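Local coordinates for phosphate transport system protein phoU (Streptococcus pneumoniae, PDB 2I0M), which probably takes part in regulating phosphate uptake, as an all-helical, zinc-binding homodimer of the PhoU family, at residues A[26-37]-A[97-107]; A[118-129]-A[151-162]. All blocks are in the same frame, centred on the assembly; numbering follows the deposited sequence.

Contact 1: residues A[26-37]-A[97-107]; sequences TASKALLALASK and MAGIAKAVLQL
Met-97 folds against the backbone of Ala-27. The Met-97 chain bends at chi2 (-55°) and again at chi3, which lays CG and SD across Ala-27, with SD 3.6 Å from the alanine CB, and turns CE away from helix 26-35. On the neighbouring turn the small Ala-30 lets the helices close in, and its CB sits 3.6 Å from O of Met-97. The two helix segments run nearly parallel, 15° apart, with their axes 8.9 Å apart at the closest point. Helices 5-35, 39-66 and 74-105 form the three-helix bundle of the N-terminal PhoU domain, and this contact joins the first and third. Ile-100 uses two branches. CG2 faces Ala-30, while CD1 reaches CD2 of Leu-31 at 4.1 Å. Val-104 straddles the next turn: CG1 meets the carbonyl O of Ala-33, and CG2 packs on CA of Leu-34 at 3.8 Å. Beyond the helix ends, CD1 of Leu-107 touches CE of Lys-37 at 3.9 Å, the side chains crossing at about a right angle. Lys-37 bends at chi2 and chi3 so that NZ donates a hydrogen bond to Leu-34 O (3.1 Å), nearly in line with the C=O. NZ is also hydrogen-bonded to Tyr-183 OH of helix 177-209.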
loop_
_atom_site.group_PDB
_atom_site.type_symbol
_atom_site.label_atom_id
_atom_site.label_comp_id
_atom_site.label_asym_id
_atom_site.label_seq_id
_atom_site.Cartn_x
_atom_site.Cartn_y
_atom_site.Cartn_z
ATOM N N THR A 26 7.581 -1.844 17.181
ATOM C CA THR A 26 8.626 -2.314 16.252
ATOM C C THR A 26 9.122 -1.207 15.321
ATOM O O THR A 26 10.278 -1.219 14.925
ATOM C CB THR A 26 8.293 -3.652 15.500
ATOM O OG1 THR A 26 8.430 -3.466 14.087
ATOM C CG2 THR A 26 6.918 -4.154 15.807
ATOM N N ALA A 27 8.249 -0.251 15.008
ATOM C CA ALA A 27 8.618 0.936 14.254
ATOM C C ALA A 27 9.618 1.768 15.055
ATOM O O ALA A 27 10.668 2.177 14.552
ATOM C CB ALA A 27 7.354 1.763 13.906
ATOM N N SER A 28 9.266 2.002 16.315
ATOM C CA SER A 28 10.146 2.643 17.298
ATOM C C SER A 28 11.516 1.948 17.454
ATOM O O SER A 28 12.559 2.603 17.365
ATOM C CB SER A 28 9.424 2.747 18.637
ATOM O OG SER A 28 10.345 3.164 19.618
ATOM N N LYS A 29 11.492 0.631 17.674
ATOM C CA LYS A 29 12.692 -0.238 17.656
ATOM C C LYS A 29 13.490 -0.172 16.332
ATOM O O LYS A 29 14.714 -0.079 16.353
ATOM C CB LYS A 29 12.313 -1.704 17.975
ATOM C CG LYS A 29 12.437 -2.115 19.453
ATOM C CD LYS A 29 11.555 -3.330 19.869
ATOM C CE LYS A 29 11.291 -4.374 18.738
ATOM N NZ LYS A 29 10.168 -5.353 19.061
ATOM N N ALA A 30 12.799 -0.227 15.193
ATOM C CA ALA A 30 13.447 -0.087 13.873
ATOM C C ALA A 30 14.260 1.202 13.725
ATOM O O ALA A 30 15.372 1.190 13.194
ATOM C CB ALA A 30 12.412 -0.179 12.731
ATOM N N LEU A 31 13.680 2.309 14.183
ATOM C CA LEU A 31 14.299 3.617 14.041
ATOM C C LEU A 31 15.407 3.834 15.041
ATOM O O LEU A 31 16.376 4.525 14.736
ATOM C CB LEU A 31 13.238 4.725 14.112
ATOM C CG LEU A 31 12.317 4.688 12.877
ATOM C CD1 LEU A 31 11.125 5.623 13.038
ATOM C CD2 LEU A 31 13.088 4.985 11.570
ATOM N N LEU A 32 15.264 3.247 16.231
ATOM C CA LEU A 32 16.348 3.209 17.208
ATOM C C LEU A 32 17.497 2.347 16.698
ATOM O O LEU A 32 18.655 2.745 16.808
ATOM C CB LEU A 32 15.866 2.722 18.593
ATOM C CG LEU A 32 16.897 2.245 19.638
ATOM C CD1 LEU A 32 17.897 3.341 20.072
ATOM C CD2 LEU A 32 16.200 1.638 20.854
ATOM N N ALA A 33 17.190 1.173 16.143
ATOM C CA ALA A 33 18.236 0.336 15.544
ATOM C C ALA A 33 18.983 1.075 14.430
ATOM O O ALA A 33 20.163 0.815 14.208
ATOM C CB ALA A 33 17.680 -0.993 15.039
ATOM N N LEU A 34 18.296 2.005 13.763
ATOM C CA LEU A 34 18.874 2.832 12.699
ATOM C C LEU A 34 19.744 3.961 13.245
ATOM O O LEU A 34 20.826 4.202 12.717
ATOM C CB LEU A 34 17.765 3.453 11.838
ATOM C CG LEU A 34 18.003 3.899 10.389
ATOM C CD1 LEU A 34 16.996 4.968 10.028
ATOM C CD2 LEU A 34 19.404 4.406 10.088
ATOM N N ALA A 35 19.251 4.668 14.265
ATOM C CA ALA A 35 19.990 5.765 14.894
ATOM C C ALA A 35 21.274 5.268 15.548
ATOM O O ALA A 35 22.312 5.917 15.446
ATOM C CB ALA A 35 19.126 6.491 15.923
ATOM N N SER A 36 21.193 4.117 16.210
ATOM C CA SER A 36 22.321 3.571 16.945
ATOM C C SER A 36 23.128 2.545 16.152
ATOM O O SER A 36 24.087 1.980 16.678
ATOM C CB SER A 36 21.856 2.980 18.283
ATOM O OG SER A 36 21.008 1.866 18.100
ATOM N N LYS A 37 22.749 2.308 14.896
ATOM C CA LYS A 37 23.429 1.320 14.038
ATOM C C LYS A 37 23.538 -0.059 14.701
ATOM O O LYS A 37 24.566 -0.736 14.601
ATOM C CB LYS A 37 24.818 1.827 13.600
ATOM C CG LYS A 37 24.846 2.517 12.235
ATOM C CD LYS A 37 24.345 3.948 12.312
ATOM C CE LYS A 37 23.649 4.358 11.027
ATOM N NZ LYS A 37 23.037 5.709 11.156
ATOM N N MET A 97 8.805 -1.754 8.436
ATOM C CA MET A 97 9.693 -1.609 9.565
ATOM C C MET A 97 10.780 -2.714 9.589
ATOM O O MET A 97 11.932 -2.434 9.942
ATOM C CB MET A 97 8.893 -1.504 10.871
ATOM C CG MET A 97 7.986 -0.229 10.949
ATOM S SD MET A 97 8.830 1.382 10.696
ATOM C CE MET A 97 8.761 1.653 8.945
ATOM N N ALA A 98 10.426 -3.946 9.207
ATOM C CA ALA A 98 11.425 -5.008 8.993
ATOM C C ALA A 98 12.348 -4.659 7.832
ATOM O O ALA A 98 13.525 -5.026 7.848
ATOM C CB ALA A 98 10.759 -6.374 8.733
ATOM N N GLY A 99 11.803 -3.966 6.830
ATOM C CA GLY A 99 12.565 -3.507 5.671
ATOM C C GLY A 99 13.661 -2.530 6.051
ATOM O O GLY A 99 14.781 -2.653 5.573
ATOM N N ILE A 100 13.338 -1.585 6.936
ATOM C CA ILE A 100 14.311 -0.634 7.503
ATOM C C ILE A 100 15.406 -1.354 8.310
ATOM O O ILE A 100 16.592 -1.004 8.244
ATOM C CB ILE A 100 13.618 0.420 8.398
ATOM C CG1 ILE A 100 12.735 1.342 7.564
ATOM C CG2 ILE A 100 14.646 1.252 9.165
ATOM C CD1 ILE A 100 12.153 2.559 8.338
ATOM N N ALA A 101 14.994 -2.363 9.065
ATOM C CA ALA A 101 15.932 -3.193 9.793
ATOM C C ALA A 101 16.889 -3.913 8.847
ATOM O O ALA A 101 18.068 -4.007 9.149
ATOM C CB ALA A 101 15.190 -4.183 10.700
ATOM N N LYS A 102 16.395 -4.391 7.701
ATOM C CA LYS A 102 17.257 -5.019 6.686
ATOM C C LYS A 102 18.254 -4.038 6.065
ATOM O O LYS A 102 19.412 -4.382 5.853
ATOM C CB LYS A 102 16.440 -5.687 5.580
ATOM C CG LYS A 102 15.459 -6.734 6.065
ATOM C CD LYS A 102 14.802 -7.438 4.895
ATOM C CE LYS A 102 13.648 -8.309 5.355
ATOM N NZ LYS A 102 13.268 -9.285 4.299
ATOM N N ALA A 103 17.801 -2.819 5.779
ATOM C CA ALA A 103 18.686 -1.778 5.261
ATOM C C ALA A 103 19.802 -1.412 6.258
ATOM O O ALA A 103 20.895 -1.043 5.849
ATOM C CB ALA A 103 17.887 -0.546 4.864
ATOM N N VAL A 104 19.513 -1.520 7.557
ATOM C CA VAL A 104 20.491 -1.257 8.614
ATOM C C VAL A 104 21.624 -2.284 8.590
ATOM O O VAL A 104 22.751 -1.971 8.957
ATOM C CB VAL A 104 19.822 -1.190 10.025
ATOM C CG1 VAL A 104 20.866 -1.239 11.152
ATOM C CG2 VAL A 104 18.949 0.065 10.151
ATOM N N LEU A 105 21.322 -3.502 8.146
ATOM C CA LEU A 105 22.326 -4.568 8.028
ATOM C C LEU A 105 23.251 -4.348 6.832
ATOM O O LEU A 105 24.346 -4.906 6.772
ATOM C CB LEU A 105 21.657 -5.939 7.887
ATOM C CG LEU A 105 20.663 -6.451 8.928
ATOM C CD1 LEU A 105 20.117 -7.797 8.469
ATOM C CD2 LEU A 105 21.304 -6.569 10.295
ATOM N N GLN A 106 22.798 -3.536 5.888
ATOM C CA GLN A 106 23.539 -3.265 4.667
ATOM C C GLN A 106 24.361 -1.987 4.791
ATOM O O GLN A 106 25.162 -1.660 3.903
ATOM C CB GLN A 106 22.578 -3.193 3.473
ATOM C CG GLN A 106 21.746 -4.463 3.254
ATOM C CD GLN A 106 22.602 -5.669 2.892
ATOM O OE1 GLN A 106 22.991 -5.846 1.740
ATOM N NE2 GLN A 106 22.892 -6.507 3.880
ATOM N N LEU A 107 24.169 -1.273 5.900
ATOM C CA LEU A 107 24.900 -0.036 6.141
ATOM C C LEU A 107 26.369 -0.281 6.498
ATOM O O LEU A 107 26.697 -1.166 7.292
ATOM C CB LEU A 107 24.213 0.820 7.209
ATOM C CG LEU A 107 22.922 1.548 6.804
ATOM C CD1 LEU A 107 22.370 2.362 7.968
ATOM C CD2 LEU A 107 23.132 2.439 5.582
#

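Contact 2: residues A[118-129]-A[151-162]; sequences QLHQMGKLSLSM and KDEQIDQYYYAL. With ZN (zinc ion), chain B.
The segments of helices 118-129 and 152-162 run antiparallel, with 157° between their directions and axes 9.8 Å apart at closest approach. Two knobs of segment 151-162 fill holes on the other helix. Tyr-158 sits among Gln-118, Gln-121, Met-122 and Leu-125. One face of its ring lies on the backbone of Met-122, with the amide N 4.0 Å above the plane, over the ring centre. OE1 of Gln-118 comes in at the ring edge, in plane, 3.8 Å from CD1 of Tyr-158. The phenol OH ends against CB of Gln-121. Met-122 lies antiparallel alongside Tyr-158, its CB, CG and SD all against CB of the tyrosine. The CG of Met-122 is anti to the backbone N (chi1 -179°) and the chain bends only at chi3, which carries CE to CD1 of Leu-162 at 3.9 Å. Ile-155 is the second knob, among Met-122, Leu-125, Ser-126 and Met-129. Its CD1 is 3.4 Å from both SD of Met-129 and OG of Ser-126. That hydroxyl donates to Met-122 O within its own helix; Ser-126 N reaches the same oxygen from the opposite face of its plane. Leu-125 sends CD2 between the knobs, 3.5 Å from CB of Gln-154.

The other side of helix 152-162 faces helix 177-209 and the zinc ion. Asp-156 OD2 binds the metal at 2.2 Å, and Asp-152 OD2 is a longer ligand, at 2.7 Å. Glu-191 and Asp-195 complete the acidic site. Tyr-159 OH hydrogen-bonds to Tyr-159 of the second subunit. The pair belongs to the second PhoU domain, a helical bundle. Asp-152 and Asp-156 form a D-x-x-x-D pair, and Glu-191 and Asp-195 an E-x-x-x-D pair, the E(D)xxxD motifs by which PhoU proteins bind metal.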
loop_
_atom_site.group_PDB
_atom_site.type_symbol
_atom_site.label_atom_id
_atom_site.label_comp_id
_atom_site.label_asym_id
_atom_site.label_seq_id
_atom_site.Cartn_x
_atom_site.Cartn_y
_atom_site.Cartn_z
ATOM N N GLN A 118 16.978 15.238 9.542
ATOM C CA GLN A 118 15.758 15.246 8.717
ATOM C C GLN A 118 15.057 13.881 8.723
ATOM O O GLN A 118 13.834 13.791 8.858
ATOM C CB GLN A 118 16.075 15.643 7.279
ATOM C CG GLN A 118 16.073 17.143 7.005
ATOM C CD GLN A 118 15.560 17.464 5.597
ATOM O OE1 GLN A 118 14.419 17.162 5.261
ATOM N NE2 GLN A 118 16.407 18.078 4.776
ATOM N N LEU A 119 15.854 12.828 8.593
ATOM C CA LEU A 119 15.388 11.454 8.660
ATOM C C LEU A 119 14.752 11.101 10.014
ATOM O O LEU A 119 13.731 10.399 10.067
ATOM C CB LEU A 119 16.559 10.517 8.360
ATOM C CG LEU A 119 16.138 9.193 7.729
ATOM C CD1 LEU A 119 17.148 8.755 6.670
ATOM C CD2 LEU A 119 15.943 8.136 8.810
ATOM N N HIS A 120 15.381 11.579 11.094
ATOM C CA HIS A 120 14.867 11.468 12.461
ATOM C C HIS A 120 13.506 12.151 12.549
ATOM O O HIS A 120 12.609 11.671 13.228
ATOM C CB HIS A 120 15.844 12.127 13.481
ATOM C CG HIS A 120 17.112 11.355 13.722
ATOM N ND1 HIS A 120 18.012 11.692 14.716
ATOM C CD2 HIS A 120 17.618 10.252 13.123
ATOM C CE1 HIS A 120 19.026 10.846 14.700
ATOM N NE2 HIS A 120 18.811 9.961 13.743
ATOM N N GLN A 121 13.367 13.284 11.864
ATOM C CA GLN A 121 12.127 14.054 11.882
ATOM C C GLN A 121 11.012 13.353 11.125
ATOM O O GLN A 121 9.892 13.275 11.619
ATOM C CB GLN A 121 12.337 15.463 11.342
ATOM C CG GLN A 121 13.247 16.332 12.209
ATOM C CD GLN A 121 12.769 16.442 13.640
ATOM O OE1 GLN A 121 11.572 16.600 13.893
ATOM N NE2 GLN A 121 13.700 16.365 14.590
ATOM N N MET A 122 11.329 12.838 9.936
ATOM C CA MET A 122 10.391 12.042 9.157
ATOM C C MET A 122 9.958 10.847 9.992
ATOM O O MET A 122 8.777 10.465 9.992
ATOM C CB MET A 122 11.047 11.586 7.846
ATOM C CG MET A 122 10.166 10.740 6.909
ATOM S SD MET A 122 10.956 10.303 5.334
ATOM C CE MET A 122 12.405 9.494 5.893
ATOM N N GLY A 123 10.919 10.268 10.716
ATOM C CA GLY A 123 10.651 9.126 11.586
ATOM C C GLY A 123 9.736 9.453 12.749
ATOM O O GLY A 123 8.783 8.720 13.012
ATOM N N LYS A 124 10.031 10.555 13.439
ATOM C CA LYS A 124 9.245 11.056 14.575
ATOM C C LYS A 124 7.784 11.366 14.176
ATOM O O LYS A 124 6.858 11.079 14.938
ATOM C CB LYS A 124 9.926 12.301 15.208
ATOM C CG LYS A 124 11.252 12.031 16.010
ATOM C CD LYS A 124 12.093 13.332 16.388
ATOM C CE LYS A 124 13.527 12.981 16.953
ATOM N NZ LYS A 124 14.725 14.024 16.878
ATOM N N LEU A 125 7.577 11.944 12.992
ATOM C CA LEU A 125 6.219 12.268 12.520
ATOM C C LEU A 125 5.444 11.002 12.132
ATOM O O LEU A 125 4.245 10.887 12.394
ATOM C CB LEU A 125 6.236 13.307 11.382
ATOM C CG LEU A 125 4.898 13.738 10.723
ATOM C CD1 LEU A 125 3.924 14.476 11.664
ATOM C CD2 LEU A 125 5.139 14.582 9.486
ATOM N N SER A 126 6.144 10.035 11.547
ATOM C CA SER A 126 5.582 8.715 11.271
ATOM C C SER A 126 5.076 8.043 12.556
ATOM O O SER A 126 3.930 7.597 12.629
ATOM C CB SER A 126 6.622 7.835 10.566
ATOM O OG SER A 126 6.864 8.308 9.247
ATOM N N LEU A 127 5.937 7.972 13.561
ATOM C CA LEU A 127 5.573 7.371 14.841
ATOM C C LEU A 127 4.372 8.059 15.486
ATOM O O LEU A 127 3.455 7.386 15.945
ATOM C CB LEU A 127 6.750 7.405 15.803
ATOM C CG LEU A 127 7.929 6.474 15.506
ATOM C CD1 LEU A 127 8.924 6.549 16.681
ATOM C CD2 LEU A 127 7.461 5.044 15.300
ATOM N N SER A 128 4.364 9.387 15.514
ATOM C CA SER A 128 3.329 10.075 16.261
ATOM C C SER A 128 1.986 9.968 15.548
ATOM O O SER A 128 0.950 9.918 16.192
ATOM C CB SER A 128 3.710 11.521 16.581
ATOM O OG SER A 128 3.512 12.358 15.471
ATOM N N MET A 129 2.025 9.892 14.224
ATOM C CA MET A 129 0.842 9.611 13.406
ATOM C C MET A 129 0.188 8.296 13.830
ATOM O O MET A 129 -1.036 8.248 13.998
ATOM C CB MET A 129 1.197 9.577 11.914
ATOM C CG MET A 129 1.194 10.943 11.176
ATOM S SD MET A 129 1.895 10.829 9.470
ATOM C CE MET A 129 0.530 10.053 8.626
ATOM N N LYS A 151 -1.312 14.925 7.890
ATOM C CA LYS A 151 0.126 15.005 8.197
ATOM C C LYS A 151 1.022 14.219 7.234
ATOM O O LYS A 151 2.232 14.405 7.231
ATOM C CB LYS A 151 0.399 14.586 9.638
ATOM C CG LYS A 151 -0.179 15.550 10.656
ATOM C CD LYS A 151 0.028 15.030 12.073
ATOM C CE LYS A 151 -0.497 16.032 13.092
ATOM N NZ LYS A 151 0.179 15.834 14.396
ATOM N N ASP A 152 0.419 13.353 6.422
ATOM C CA ASP A 152 1.143 12.619 5.382
ATOM C C ASP A 152 1.724 13.531 4.301
ATOM O O ASP A 152 2.769 13.209 3.735
ATOM C CB ASP A 152 0.255 11.540 4.755
ATOM C CG ASP A 152 1.045 10.530 3.938
ATOM O OD1 ASP A 152 2.005 9.928 4.456
ATOM O OD2 ASP A 152 0.689 10.335 2.764
ATOM N N GLU A 153 1.055 14.655 4.015
ATOM C CA GLU A 153 1.628 15.708 3.159
ATOM C C GLU A 153 3.066 16.018 3.579
ATOM O O GLU A 153 3.961 16.041 2.743
ATOM C CB GLU A 153 0.777 16.999 3.174
ATOM C CG GLU A 153 0.957 17.891 1.915
ATOM C CD GLU A 153 0.328 19.302 2.025
ATOM O OE1 GLU A 153 -0.470 19.570 2.956
ATOM O OE2 GLU A 153 0.630 20.160 1.163
ATOM N N GLN A 154 3.283 16.220 4.879
ATOM C CA GLN A 154 4.620 16.515 5.409
ATOM C C GLN A 154 5.635 15.382 5.207
ATOM O O GLN A 154 6.804 15.640 4.884
ATOM C CB GLN A 154 4.556 16.910 6.888
ATOM C CG GLN A 154 4.101 18.333 7.126
ATOM C CD GLN A 154 2.618 18.432 7.443
ATOM O OE1 GLN A 154 1.809 18.799 6.580
ATOM N NE2 GLN A 154 2.251 18.112 8.694
ATOM N N ILE A 155 5.193 14.142 5.413
ATOM C CA ILE A 155 6.043 12.977 5.184
ATOM C C ILE A 155 6.472 12.846 3.720
ATOM O O ILE A 155 7.634 12.527 3.439
ATOM C CB ILE A 155 5.441 11.695 5.799
ATOM C CG1 ILE A 155 5.906 11.614 7.264
ATOM C CG2 ILE A 155 5.903 10.440 5.073
ATOM C CD1 ILE A 155 4.985 10.929 8.134
ATOM N N ASP A 156 5.545 13.137 2.805
ATOM C CA ASP A 156 5.848 13.225 1.385
ATOM C C ASP A 156 6.920 14.277 1.092
ATOM O O ASP A 156 7.830 14.034 0.302
ATOM C CB ASP A 156 4.571 13.504 0.583
ATOM C CG ASP A 156 3.688 12.267 0.435
ATOM O OD1 ASP A 156 2.531 12.406 -0.039
ATOM O OD2 ASP A 156 4.150 11.156 0.793
ATOM N N GLN A 157 6.805 15.437 1.738
ATOM C CA GLN A 157 7.790 16.516 1.618
ATOM C C GLN A 157 9.159 16.084 2.138
ATOM O O GLN A 157 10.173 16.329 1.500
ATOM C CB GLN A 157 7.305 17.767 2.345
ATOM C CG GLN A 157 6.129 18.435 1.655
ATOM C CD GLN A 157 5.427 19.494 2.509
ATOM O OE1 GLN A 157 4.324 19.927 2.172
ATOM N NE2 GLN A 157 6.061 19.918 3.601
ATOM N N TYR A 158 9.179 15.421 3.281
ATOM C CA TYR A 158 10.397 14.778 3.756
ATOM C C TYR A 158 10.903 13.775 2.729
ATOM O O TYR A 158 12.094 13.728 2.448
ATOM C CB TYR A 158 10.184 14.067 5.099
ATOM C CG TYR A 158 10.077 14.968 6.310
ATOM C CD1 TYR A 158 11.064 15.906 6.604
ATOM C CD2 TYR A 158 9.001 14.847 7.188
ATOM C CE1 TYR A 158 10.969 16.723 7.731
ATOM C CE2 TYR A 158 8.896 15.653 8.325
ATOM C CZ TYR A 158 9.882 16.592 8.588
ATOM O OH TYR A 158 9.769 17.388 9.704
ATOM N N TYR A 159 9.996 12.980 2.172
ATOM C CA TYR A 159 10.369 11.962 1.196
ATOM C C TYR A 159 11.114 12.540 -0.018
ATOM O O TYR A 159 12.165 12.029 -0.395
ATOM C CB TYR A 159 9.153 11.123 0.755
ATOM C CG TYR A 159 9.503 10.080 -0.266
ATOM C CD1 TYR A 159 10.287 8.986 0.081
ATOM C CD2 TYR A 159 9.071 10.189 -1.575
ATOM C CE1 TYR A 159 10.649 8.030 -0.851
ATOM C CE2 TYR A 159 9.414 9.221 -2.526
ATOM C CZ TYR A 159 10.208 8.140 -2.144
ATOM O OH TYR A 159 10.557 7.168 -3.059
ATOM N N TYR A 160 10.576 13.599 -0.614
ATOM C CA TYR A 160 11.179 14.165 -1.816
ATOM C C TYR A 160 12.458 14.936 -1.532
ATOM O O TYR A 160 13.457 14.744 -2.222
ATOM C CB TYR A 160 10.161 14.973 -2.640
ATOM C CG TYR A 160 9.074 14.087 -3.247
ATOM C CD1 TYR A 160 9.349 13.249 -4.334
ATOM C CD2 TYR A 160 7.784 14.062 -2.709
ATOM C CE1 TYR A 160 8.364 12.427 -4.881
ATOM C CE2 TYR A 160 6.787 13.243 -3.249
ATOM C CZ TYR A 160 7.086 12.431 -4.331
ATOM O OH TYR A 160 6.103 11.618 -4.855
ATOM N N ALA A 161 12.432 15.766 -0.491
ATOM C CA ALA A 161 13.612 16.478 -0.034
ATOM C C ALA A 161 14.761 15.522 0.249
ATOM O O ALA A 161 15.891 15.768 -0.162
ATOM C CB ALA A 161 13.296 17.313 1.205
ATOM N N LEU A 162 14.486 14.430 0.949
ATOM C CA LEU A 162 15.551 13.485 1.258
ATOM C C LEU A 162 16.002 12.685 0.029
ATOM O O LEU A 162 17.172 12.331 -0.074
ATOM C CB LEU A 162 15.173 12.584 2.435
ATOM C CG LEU A 162 15.382 13.229 3.816
ATOM C CD1 LEU A 162 14.430 12.682 4.856
ATOM C CD2 LEU A 162 16.838 13.074 4.293
HETATM ZN ZN ZN B . 2.900 9.446 1.420
#

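From the N terminus, the last turns of helix 5-35 make up most of segment 26-37. The chain then passes through helix 39-66 and returns in helix 74-105, where segment 97-107 closes contact 1 over 59 residues. Contact 2 opens afterwards and closes across 21 residues, which hold the end of helix 117-136 and all of helix 142-150. The two loops therefore follow in series and neither nest nor cross. Contact 1 belongs to the first PhoU domain and contact 2 to the second. They still touch in space: Leu-34 CD1 meets Leu-119 CD2 at 3.6 Å, and Ala-27 packs on Leu-127. The two domains meet here, where helix 5-35 packs on helix 117-136, while helix 177-209 borders both contacts.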